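Local coordinates for protein NOVP (Streptomyces caeruleus, PDB 2WK1) that transfers a methyl group from S-adenosyl-L-methionine to the 4-hydroxyl of the noviose sugar, the penultimate step of novobiocin biosynthesis, at residues 66-69 / 70-73. Sequence-based numbering, arbitrary orientation.
Sequences TYRE and EVRN
Arg68 and Glu69 meet the turn that follows them through their carbonyls and through side chains set against that first turn, a compact example of how a chain enters a helix. Arg68 O accepts a hydrogen bond from Arg72 N at 3.0 Å and a weak one from Val71 N. One residue on, Glu69 O takes Asn73 N at 2.8 Å. Side chains add contacts around the turn. Glu69 carries CG anti to its own nitrogen (chi1 -171°) and stays extended beyond, which lays the chain beside Asn73, both pointing the same way. Glu70 instead sets CG between its nitrogen and carbonyl carbon (chi1 60°) and bends at chi2, bringing OE2 to 3.7 Å from Arg68 CB. Val71 CG2 lies 3.8 Å from that same carbon. The charged ends of Arg68 and Glu70 stay apart, NH1 to OE2 being 5.2 Å, so any attraction is probably modest. On another flank Tyr67 presents its ring edge to Arg72, CE1 standing 3.8 Å from NH1 over one face of the guanidinium. The two planes are 68° apart, an edge meeting a face rather than a stack. That guanidinium is fixed elsewhere, by a salt bridge to Asp77 and hydrogen bonds to the carbonyls of Ala47 and Asp53. The whole is a helix N-terminus with Arg68 at the N-cap, opening the short helix 69-73 near the cofactor pocket of this TylF-family methyltransferase.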
ATOM      1  N   THR A  66      -9.467  16.505   4.884  1.00 28.63           N
ATOM      2  CA  THR A  66      -8.765  16.584   3.593  1.00 27.71           C
ATOM      3  C   THR A  66      -7.394  15.898   3.682  1.00 25.26           C
ATOM      4  O   THR A  66      -6.828  15.733   4.783  1.00 27.18           O
ATOM      5  CB  THR A  66      -8.656  17.967   3.182  1.00 28.86           C
ATOM      6  OG1 THR A  66      -9.013  18.214   1.848  1.00 34.51           O
ATOM      7  CG2 THR A  66      -9.038  19.035   4.195  1.00 32.62           C
ATOM      8  N   TYR A  67      -6.907  15.420   2.544  1.00 21.28           N
ATOM      9  CA  TYR A  67      -5.520  14.964   2.438  1.00 18.92           C
ATOM     10  C   TYR A  67      -4.628  16.090   1.964  1.00 18.51           C
ATOM     11  O   TYR A  67      -4.879  16.699   0.917  1.00 19.43           O
ATOM     12  CB  TYR A  67      -5.420  13.776   1.470  1.00 17.47           C
ATOM     13  CG  TYR A  67      -4.000  13.355   1.184  1.00 16.38           C
ATOM     14  CD1 TYR A  67      -3.248  12.695   2.146  1.00 15.02           C
ATOM     15  CD2 TYR A  67      -3.398  13.645  -0.027  1.00 15.09           C
ATOM     16  CE1 TYR A  67      -1.951  12.341   1.907  1.00 14.64           C
ATOM     17  CE2 TYR A  67      -2.102  13.270  -0.293  1.00 14.88           C
ATOM     18  CZ  TYR A  67      -1.386  12.595   0.684  1.00 14.11           C
ATOM     19  OH  TYR A  67      -0.091  12.212   0.432  1.00 16.28           O
ATOM     20  N   ARG A  68      -3.555  16.346   2.705  1.00 18.16           N
ATOM     21  CA  ARG A  68      -2.519  17.285   2.274  1.00 18.73           C
ATOM     22  C   ARG A  68      -1.165  16.607   2.366  1.00 18.05           C
ATOM     23  O   ARG A  68      -0.713  16.256   3.467  1.00 16.90           O
ATOM     24  CB  ARG A  68      -2.510  18.542   3.149  1.00 20.32           C
ATOM     25  CG  ARG A  68      -3.785  19.373   3.057  1.00 23.71           C
ATOM     26  CD  ARG A  68      -3.730  20.573   4.004  1.00 29.52           C
ATOM     27  NE  ARG A  68      -5.075  21.005   4.397  1.00 35.88           N
ATOM     28  CZ  ARG A  68      -5.907  21.718   3.636  1.00 39.52           C
ATOM     29  NH1 ARG A  68      -5.550  22.117   2.409  1.00 40.88           N
ATOM     30  NH2 ARG A  68      -7.115  22.044   4.113  1.00 40.24           N
ATOM     31  N   GLU A  69      -0.527  16.399   1.222  1.00 17.81           N
ATOM     32  CA  GLU A  69       0.720  15.644   1.173  1.00 17.85           C
ATOM     33  C   GLU A  69       1.805  16.259   2.049  1.00 17.85           C
ATOM     34  O   GLU A  69       2.545  15.541   2.704  1.00 17.20           O
ATOM     35  CB  GLU A  69       1.215  15.445  -0.269  1.00 19.21           C
ATOM     36  CG  GLU A  69       2.375  14.477  -0.346  1.00 21.31           C
ATOM     37  CD  GLU A  69       2.870  14.203  -1.746  1.00 26.38           C
ATOM     38  OE1 GLU A  69       2.409  14.860  -2.698  1.00 28.75           O
ATOM     39  OE2 GLU A  69       3.746  13.320  -1.882  1.00 30.41           O
ATOM     40  N   GLU A  70       1.896  17.583   2.082  1.00 18.96           N
ATOM     41  CA  GLU A  70       2.928  18.234   2.863  1.00 19.78           C
ATOM     42  C   GLU A  70       2.753  17.956   4.372  1.00 18.19           C
ATOM     43  O   GLU A  70       3.732  17.746   5.088  1.00 19.69           O
ATOM     44  CB  GLU A  70       2.967  19.753   2.561  1.00 21.65           C
ATOM     45  CG  GLU A  70       1.686  20.573   2.849  1.00 26.87           C
ATOM     46  CD  GLU A  70       0.551  20.519   1.771  1.00 31.83           C
ATOM     47  OE1 GLU A  70       0.561  19.703   0.796  1.00 32.68           O
ATOM     48  OE2 GLU A  70      -0.391  21.334   1.923  1.00 36.99           O
ATOM     49  N   VAL A  71       1.505  17.891   4.826  1.00 16.18           N
ATOM     50  CA  VAL A  71       1.183  17.603   6.220  1.00 15.28           C
ATOM     51  C   VAL A  71       1.524  16.140   6.528  1.00 14.31           C
ATOM     52  O   VAL A  71       2.155  15.837   7.551  1.00 14.57           O
ATOM     53  CB  VAL A  71      -0.296  17.903   6.531  1.00 15.34           C
ATOM     54  CG1 VAL A  71      -0.692  17.418   7.909  1.00 16.56           C
ATOM     55  CG2 VAL A  71      -0.587  19.427   6.359  1.00 17.53           C
ATOM     56  N   ARG A  72       1.148  15.229   5.637  1.00 13.58           N
ATOM     57  CA  ARG A  72       1.423  13.805   5.856  1.00 13.20           C
ATOM     58  C   ARG A  72       2.920  13.511   5.788  1.00 12.43           C
ATOM     59  O   ARG A  72       3.431  12.657   6.519  1.00 12.67           O
ATOM     60  CB  ARG A  72       0.665  12.963   4.849  1.00 12.56           C
ATOM     61  CG  ARG A  72       0.687  11.474   5.165  1.00 12.47           C
ATOM     62  CD  ARG A  72       0.045  11.115   6.507  1.00 12.64           C
ATOM     63  NE  ARG A  72      -1.276  11.718   6.694  1.00 11.99           N
ATOM     64  CZ  ARG A  72      -2.375  11.369   6.043  1.00 12.68           C
ATOM     65  NH1 ARG A  72      -2.371  10.366   5.172  1.00 13.26           N
ATOM     66  NH2 ARG A  72      -3.512  12.012   6.286  1.00 14.51           N
ATOM     67  N   ASN A  73       3.643  14.247   4.954  1.00 12.70           N
ATOM     68  CA  ASN A  73       5.071  14.064   4.828  1.00 14.26           C
ATOM     69  C   ASN A  73       5.820  14.275   6.125  1.00 13.89           C
ATOM     70  O   ASN A  73       6.854  13.640   6.362  1.00 14.46           O
ATOM     71  CB  ASN A  73       5.664  14.912   3.693  1.00 15.83           C
ATOM     72  CG  ASN A  73       6.011  14.032   2.595  1.00 23.40           C
ATOM     73  OD1 ASN A  73       5.119  13.473   1.976  1.00 26.94           O
ATOM     74  ND2 ASN A  73       7.290  13.645   2.546  1.00 27.08           N
TER